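Local coordinates for cysteine desulfurase (Thermococcus onnurineus, PDB 5B89), which probably catalyses the pyridoxal-phosphate-dependent removal of sulfur from L-cysteine, passing it to a sulfur carrier and leaving L-alanine, at residues D91-A95 / V220-K224; F97-F102 / P280-E285. All coordinates share one frame; numbering follows the deposited sequence.

Overall arrangement
Followed from the N terminus, the chain passes helices 25-28 and 50-62 before helix 73-93, whose C-terminal end enters contact 1 at 91-95; edge strand 100-103 follows via 97-102. Contact 1 brings 220-224, in the loop between strands 206-210 and 229-233, back to the end of that helix. Contact 2 closes a longer loop, from 97-102 to 280-285, the latter in the loop between strand 274-277 and helix 291-307. The segments alternate along the chain, so the two loops cross. Their centres lie about 16 Å apart, and they touch where I93 CD1 packs 3.8 Å from I100 CD1. Together they tie helix 73-93 and the edge of the seven-stranded sheet to two later loops.

Contact 1 (D91-A95 / V220-K224); sequences DFIGA and VNVKK
A Schellman motif ends helix 73-93 here, and the carbonyl groups of that last turn meet V220-K224. G94 leaves helical geometry with a positive phi of 78°, and I93 O accepts from V222 N at 2.9 Å. The bond is nearly linear at hydrogen, 170°, so the backbone of one loop residue takes up a helix-end acceptor. Two CA-H...O contacts flank it: I93 CA lies 3.4 Å from V220 O, and N221 CA approaches I93 O. A water then bridges the segments, donating to F92 O and accepting from N221 ND2. The other end of that amide, N221 OD1, takes K224 N at 3.1 Å, an Asx motif that fixes the rotation of the amide while its nitrogen holds the water.

Beside these polar links, the side chains of I93 and V222 cross obliquely, CD1 of I93 reaching CG1 of V222 at 3.9 Å. With chi1 at 70°, CG1 of I93 sits between its backbone N and carbonyl carbon, leaving CG2 to face V220 CG1. CG2 of V222 touches both I93 O, at 3.5 Å, and G94 O. The K223 chain bends at its last two torsions and passes alongside G94 O.

In the seven-stranded sheet of the large PLP-binding domain, Y248 of strand 245-249 packs against I93, A95 and V222, while I100 of strand 100-103 touches I93 and A95. F92 packs on I301 and E305 of helix 291-307, and V220 reaches the loop residues H182 and S214.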
loop_
_atom_site.group_PDB
_atom_site.type_symbol
_atom_site.label_atom_id
_atom_site.label_comp_id
_atom_site.label_asym_id
_atom_site.label_seq_id
_atom_site.Cartn_x
_atom_site.Cartn_y
_atom_site.Cartn_z
ATOM N N ASP B 91 -17.284 7.535 8.473
ATOM C CA ASP B 91 -18.200 7.534 9.583
ATOM C C ASP B 91 -17.576 7.038 10.883
ATOM O O ASP B 91 -17.921 7.518 11.901
ATOM C CB ASP B 91 -19.494 6.785 9.291
ATOM C CG ASP B 91 -20.338 7.432 8.239
ATOM O OD1 ASP B 91 -20.234 8.586 7.991
ATOM O OD2 ASP B 91 -21.157 6.726 7.689
ATOM N N PHE B 92 -16.672 6.086 10.811
ATOM C CA PHE B 92 -16.044 5.531 11.989
ATOM C C PHE B 92 -15.278 6.599 12.793
ATOM O O PHE B 92 -15.270 6.522 13.949
ATOM C CB PHE B 92 -15.104 4.389 11.529
ATOM C CG PHE B 92 -14.406 3.630 12.630
ATOM C CD1 PHE B 92 -15.112 2.940 13.556
ATOM C CD2 PHE B 92 -13.069 3.556 12.650
ATOM C CE1 PHE B 92 -14.468 2.218 14.523
ATOM C CE2 PHE B 92 -12.420 2.824 13.596
ATOM C CZ PHE B 92 -13.122 2.167 14.530
ATOM N N ILE B 93 -14.686 7.559 12.101
ATOM C CA ILE B 93 -13.914 8.617 12.723
ATOM C C ILE B 93 -14.548 9.997 12.731
ATOM O O ILE B 93 -13.982 10.913 13.123
ATOM C CB ILE B 93 -12.453 8.682 12.249
ATOM C CG1 ILE B 93 -12.366 9.152 10.811
ATOM C CG2 ILE B 93 -11.832 7.319 12.405
ATOM C CD1 ILE B 93 -10.958 9.378 10.330
ATOM N N GLY B 94 -15.759 10.040 12.260
ATOM C CA GLY B 94 -16.504 11.330 12.273
ATOM C C GLY B 94 -16.086 12.251 11.187
ATOM O O GLY B 94 -16.313 13.533 11.306
ATOM N N ALA B 95 -15.516 11.819 10.056
ATOM C CA ALA B 95 -15.098 12.661 8.957
ATOM C C ALA B 95 -16.099 12.656 7.806
ATOM O O ALA B 95 -16.981 11.783 7.801
ATOM C CB ALA B 95 -13.777 12.121 8.435
ATOM N N VAL B 220 -12.182 7.080 18.427
ATOM C CA VAL B 220 -11.341 7.957 17.685
ATOM C C VAL B 220 -12.204 8.854 16.837
ATOM O O VAL B 220 -12.850 8.333 15.931
ATOM C CB VAL B 220 -10.276 7.223 16.813
ATOM C CG1 VAL B 220 -9.545 8.221 15.913
ATOM C CG2 VAL B 220 -9.318 6.527 17.740
ATOM N N ASN B 221 -12.334 10.159 17.162
ATOM C CA ASN B 221 -13.282 10.998 16.476
ATOM C C ASN B 221 -12.566 12.302 16.152
ATOM O O ASN B 221 -12.060 13.001 17.069
ATOM C CB ASN B 221 -14.464 11.293 17.372
ATOM C CG ASN B 221 -15.493 12.158 16.710
ATOM O OD1 ASN B 221 -15.272 13.310 16.536
ATOM N ND2 ASN B 221 -16.536 11.546 16.159
ATOM N N VAL B 222 -12.486 12.670 14.884
ATOM C CA VAL B 222 -11.708 13.769 14.461
ATOM C C VAL B 222 -12.167 15.142 15.045
ATOM O O VAL B 222 -11.353 16.046 15.222
ATOM C CB VAL B 222 -11.506 13.870 12.945
ATOM C CG1 VAL B 222 -10.717 12.631 12.432
ATOM C CG2 VAL B 222 -12.819 14.068 12.235
ATOM N N LYS B 223 -13.459 15.272 15.165
ATOM C CA LYS B 223 -14.077 16.536 15.758
ATOM C C LYS B 223 -13.691 16.680 17.262
ATOM O O LYS B 223 -13.133 17.747 17.670
ATOM C CB LYS B 223 -15.584 16.471 15.599
ATOM C CG LYS B 223 -16.093 16.319 14.140
ATOM C CD LYS B 223 -17.614 16.069 13.909
ATOM C CE LYS B 223 -17.992 14.624 13.441
ATOM N NZ LYS B 223 -18.695 13.744 14.485
ATOM N N LYS B 224 -13.846 15.616 18.018
ATOM C CA LYS B 224 -13.549 15.584 19.427
ATOM C C LYS B 224 -12.096 15.802 19.672
ATOM O O LYS B 224 -11.712 16.463 20.625
ATOM C CB LYS B 224 -13.967 14.319 20.104
ATOM C CG LYS B 224 -15.428 14.106 20.044
ATOM C CD LYS B 224 -15.891 12.996 20.921
ATOM C CE LYS B 224 -17.382 12.820 20.624
ATOM N NZ LYS B 224 -17.843 11.708 21.490
HETATM O O HOH W 1 -16.182 8.568 16.013
#

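Contact 2 (F97-F102 / P280-E285)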
loop_
_atom_site.group_PDB
_atom_site.type_symbol
_atom_site.label_atom_id
_atom_site.label_comp_id
_atom_site.label_asym_id
_atom_site.label_seq_id
_atom_site.Cartn_x
_atom_site.Cartn_y
_atom_site.Cartn_z
ATOM N N PHE B 97 -16.719 11.954 3.767
ATOM C CA PHE B 97 -16.172 11.050 2.697
ATOM C C PHE B 97 -14.951 11.601 2.079
ATOM O O PHE B 97 -13.925 10.858 1.944
ATOM C CB PHE B 97 -17.290 10.959 1.634
ATOM C CG PHE B 97 -16.944 10.044 0.457
ATOM C CD1 PHE B 97 -17.211 8.695 0.536
ATOM C CD2 PHE B 97 -16.414 10.554 -0.700
ATOM C CE1 PHE B 97 -16.927 7.890 -0.583
ATOM C CE2 PHE B 97 -16.093 9.716 -1.784
ATOM C CZ PHE B 97 -16.397 8.420 -1.684
ATOM N N GLU B 98 -14.921 12.837 1.616
ATOM C CA GLU B 98 -13.835 13.354 0.869
ATOM C C GLU B 98 -12.510 13.633 1.614
ATOM O O GLU B 98 -11.522 13.937 1.011
ATOM C CB GLU B 98 -14.236 14.626 0.122
ATOM C CG GLU B 98 -14.732 15.738 0.958
ATOM C CD GLU B 98 -16.257 15.692 1.054
ATOM O OE1 GLU B 98 -16.971 14.653 1.192
ATOM O OE2 GLU B 98 -16.708 16.921 1.151
ATOM N N GLU B 99 -12.642 13.530 2.934
ATOM C CA GLU B 99 -11.482 13.783 3.789
ATOM C C GLU B 99 -10.667 12.490 4.067
ATOM O O GLU B 99 -9.658 12.589 4.793
ATOM C CB GLU B 99 -11.915 14.358 5.130
ATOM C CG GLU B 99 -12.534 15.767 4.999
ATOM C CD GLU B 99 -13.233 16.304 6.261
ATOM O OE1 GLU B 99 -12.985 17.574 6.554
ATOM O OE2 GLU B 99 -13.908 15.535 6.972
ATOM N N ILE B 100 -11.139 11.359 3.551
ATOM C CA ILE B 100 -10.457 10.051 3.767
ATOM C C ILE B 100 -9.602 9.653 2.596
ATOM O O ILE B 100 -10.149 9.578 1.470
ATOM C CB ILE B 100 -11.437 8.961 4.101
ATOM C CG1 ILE B 100 -12.301 9.263 5.363
ATOM C CG2 ILE B 100 -10.790 7.597 4.165
ATOM C CD1 ILE B 100 -11.427 9.443 6.563
ATOM N N VAL B 101 -8.299 9.458 2.829
ATOM C CA VAL B 101 -7.360 8.977 1.788
ATOM C C VAL B 101 -6.859 7.607 2.249
ATOM O O VAL B 101 -6.436 7.420 3.392
ATOM C CB VAL B 101 -6.210 9.933 1.635
ATOM C CG1 VAL B 101 -5.067 9.488 0.693
ATOM C CG2 VAL B 101 -6.692 11.345 1.162
ATOM N N PHE B 102 -6.825 6.628 1.344
ATOM C CA PHE B 102 -6.225 5.355 1.640
ATOM C C PHE B 102 -4.761 5.349 1.275
ATOM O O PHE B 102 -4.316 5.788 0.218
ATOM C CB PHE B 102 -6.973 4.226 0.929
ATOM C CG PHE B 102 -8.355 3.984 1.456
ATOM C CD1 PHE B 102 -8.498 3.539 2.759
ATOM C CD2 PHE B 102 -9.508 4.142 0.689
ATOM C CE1 PHE B 102 -9.751 3.303 3.295
ATOM C CE2 PHE B 102 -10.752 3.859 1.230
ATOM C CZ PHE B 102 -10.893 3.395 2.489
ATOM N N PRO B 280 -10.281 16.189 -4.206
ATOM C CA PRO B 280 -10.233 15.123 -3.161
ATOM C C PRO B 280 -11.432 14.256 -3.163
ATOM O O PRO B 280 -12.556 14.702 -3.494
ATOM C CB PRO B 280 -10.158 15.967 -1.878
ATOM C CG PRO B 280 -9.548 17.232 -2.289
ATOM C CD PRO B 280 -10.203 17.523 -3.556
ATOM N N PRO B 281 -11.329 12.973 -2.754
ATOM C CA PRO B 281 -10.081 12.381 -2.241
ATOM C C PRO B 281 -9.188 11.783 -3.346
ATOM O O PRO B 281 -8.019 11.511 -3.085
ATOM C CB PRO B 281 -10.600 11.245 -1.410
ATOM C CG PRO B 281 -11.897 10.850 -2.028
ATOM C CD PRO B 281 -12.490 12.100 -2.604
ATOM N N GLU B 282 -9.685 11.647 -4.570
ATOM C CA GLU B 282 -8.890 11.044 -5.675
ATOM C C GLU B 282 -7.679 11.831 -5.985
ATOM O O GLU B 282 -6.665 11.231 -6.472
ATOM C CB GLU B 282 -9.758 10.924 -6.926
ATOM C CG GLU B 282 -10.830 9.891 -6.826
ATOM C CD GLU B 282 -12.092 10.354 -6.059
ATOM O OE1 GLU B 282 -12.227 11.585 -5.759
ATOM O OE2 GLU B 282 -12.965 9.486 -5.778
ATOM N N ARG B 283 -7.593 13.156 -5.715
ATOM C CA ARG B 283 -6.417 13.958 -5.894
ATOM C C ARG B 283 -5.193 13.339 -5.203
ATOM O O ARG B 283 -4.072 13.598 -5.594
ATOM C CB ARG B 283 -6.655 15.397 -5.312
ATOM C CG ARG B 283 -5.539 16.358 -5.473
ATOM C CD ARG B 283 -5.762 17.735 -4.800
ATOM N NE ARG B 283 -6.856 18.398 -5.418
ATOM C CZ ARG B 283 -7.355 19.551 -4.930
ATOM N NH1 ARG B 283 -6.862 20.060 -3.796
ATOM N NH2 ARG B 283 -8.354 20.166 -5.555
ATOM N N PHE B 284 -5.458 12.621 -4.101
ATOM C CA PHE B 284 -4.389 12.108 -3.219
ATOM C C PHE B 284 -4.044 10.656 -3.453
ATOM O O PHE B 284 -3.099 10.183 -2.781
ATOM C CB PHE B 284 -4.808 12.425 -1.761
ATOM C CG PHE B 284 -5.044 13.885 -1.523
ATOM C CD1 PHE B 284 -4.073 14.764 -1.752
ATOM C CD2 PHE B 284 -6.240 14.346 -1.080
ATOM C CE1 PHE B 284 -4.297 16.127 -1.562
ATOM C CE2 PHE B 284 -6.446 15.724 -0.823
ATOM C CZ PHE B 284 -5.477 16.587 -1.101
ATOM N N GLU B 285 -4.794 9.948 -4.299
ATOM C CA GLU B 285 -4.667 8.526 -4.423
ATOM C C GLU B 285 -4.102 8.160 -5.817
ATOM O O GLU B 285 -4.873 8.060 -6.762
ATOM C CB GLU B 285 -5.986 7.842 -4.193
ATOM C CG GLU B 285 -6.489 7.989 -2.788
ATOM C CD GLU B 285 -7.737 7.182 -2.481
ATOM O OE1 GLU B 285 -8.535 6.638 -3.364
ATOM O OE2 GLU B 285 -8.031 7.055 -1.255
#
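E285 reaches from its loop to the backbone of F97-F102. CB stands on a bond directed toward the strand. The next atom, CG, passes V101 CG1 at 4.0 Å, the two side chains sliding past each other in opposite directions. From there the chain is extended, which carries the carboxylate carbon CD to 4.0 Å from F102 N. At the tip OE2 accepts from F102 N at 2.9 Å, with an N-H...O angle of 178°. The donor comes to the anti side of the oxygen, 22° out of the carboxylate plane. The F102 ring lies beside this carboxylate, pointing the same way, with the planes 34° apart.

F102 belongs to strand 100-103, outermost in the seven-stranded mixed sheet of the large PLP-binding domain of fold-type I enzymes, to which class-V aminotransferases belong. The strand pairs antiparallel with 245-249, V101 with L247 and E99 with I249. A side-chain carboxylate from the loop thus serves as acceptor for a strand N-H. R86 of helix 73-93 forms a salt bridge with the same OE2 and also donates to I100 O, while Y82 OH bonds to OE1; this grip on both oxygens fixes the carboxylate's rotation and would probably stabilise its negative charge.

Next to E285, the side chains of V101 and F284 cross at about a right angle, CG2 of V101 lying 3.6 Å from F284 CB. P281, preceded by a cis peptide bond, directs its CB toward the other segment, 3.4 Å from I100 O; CD lies near E98 CB, while P280 CB sits 3.8 Å from E98 O.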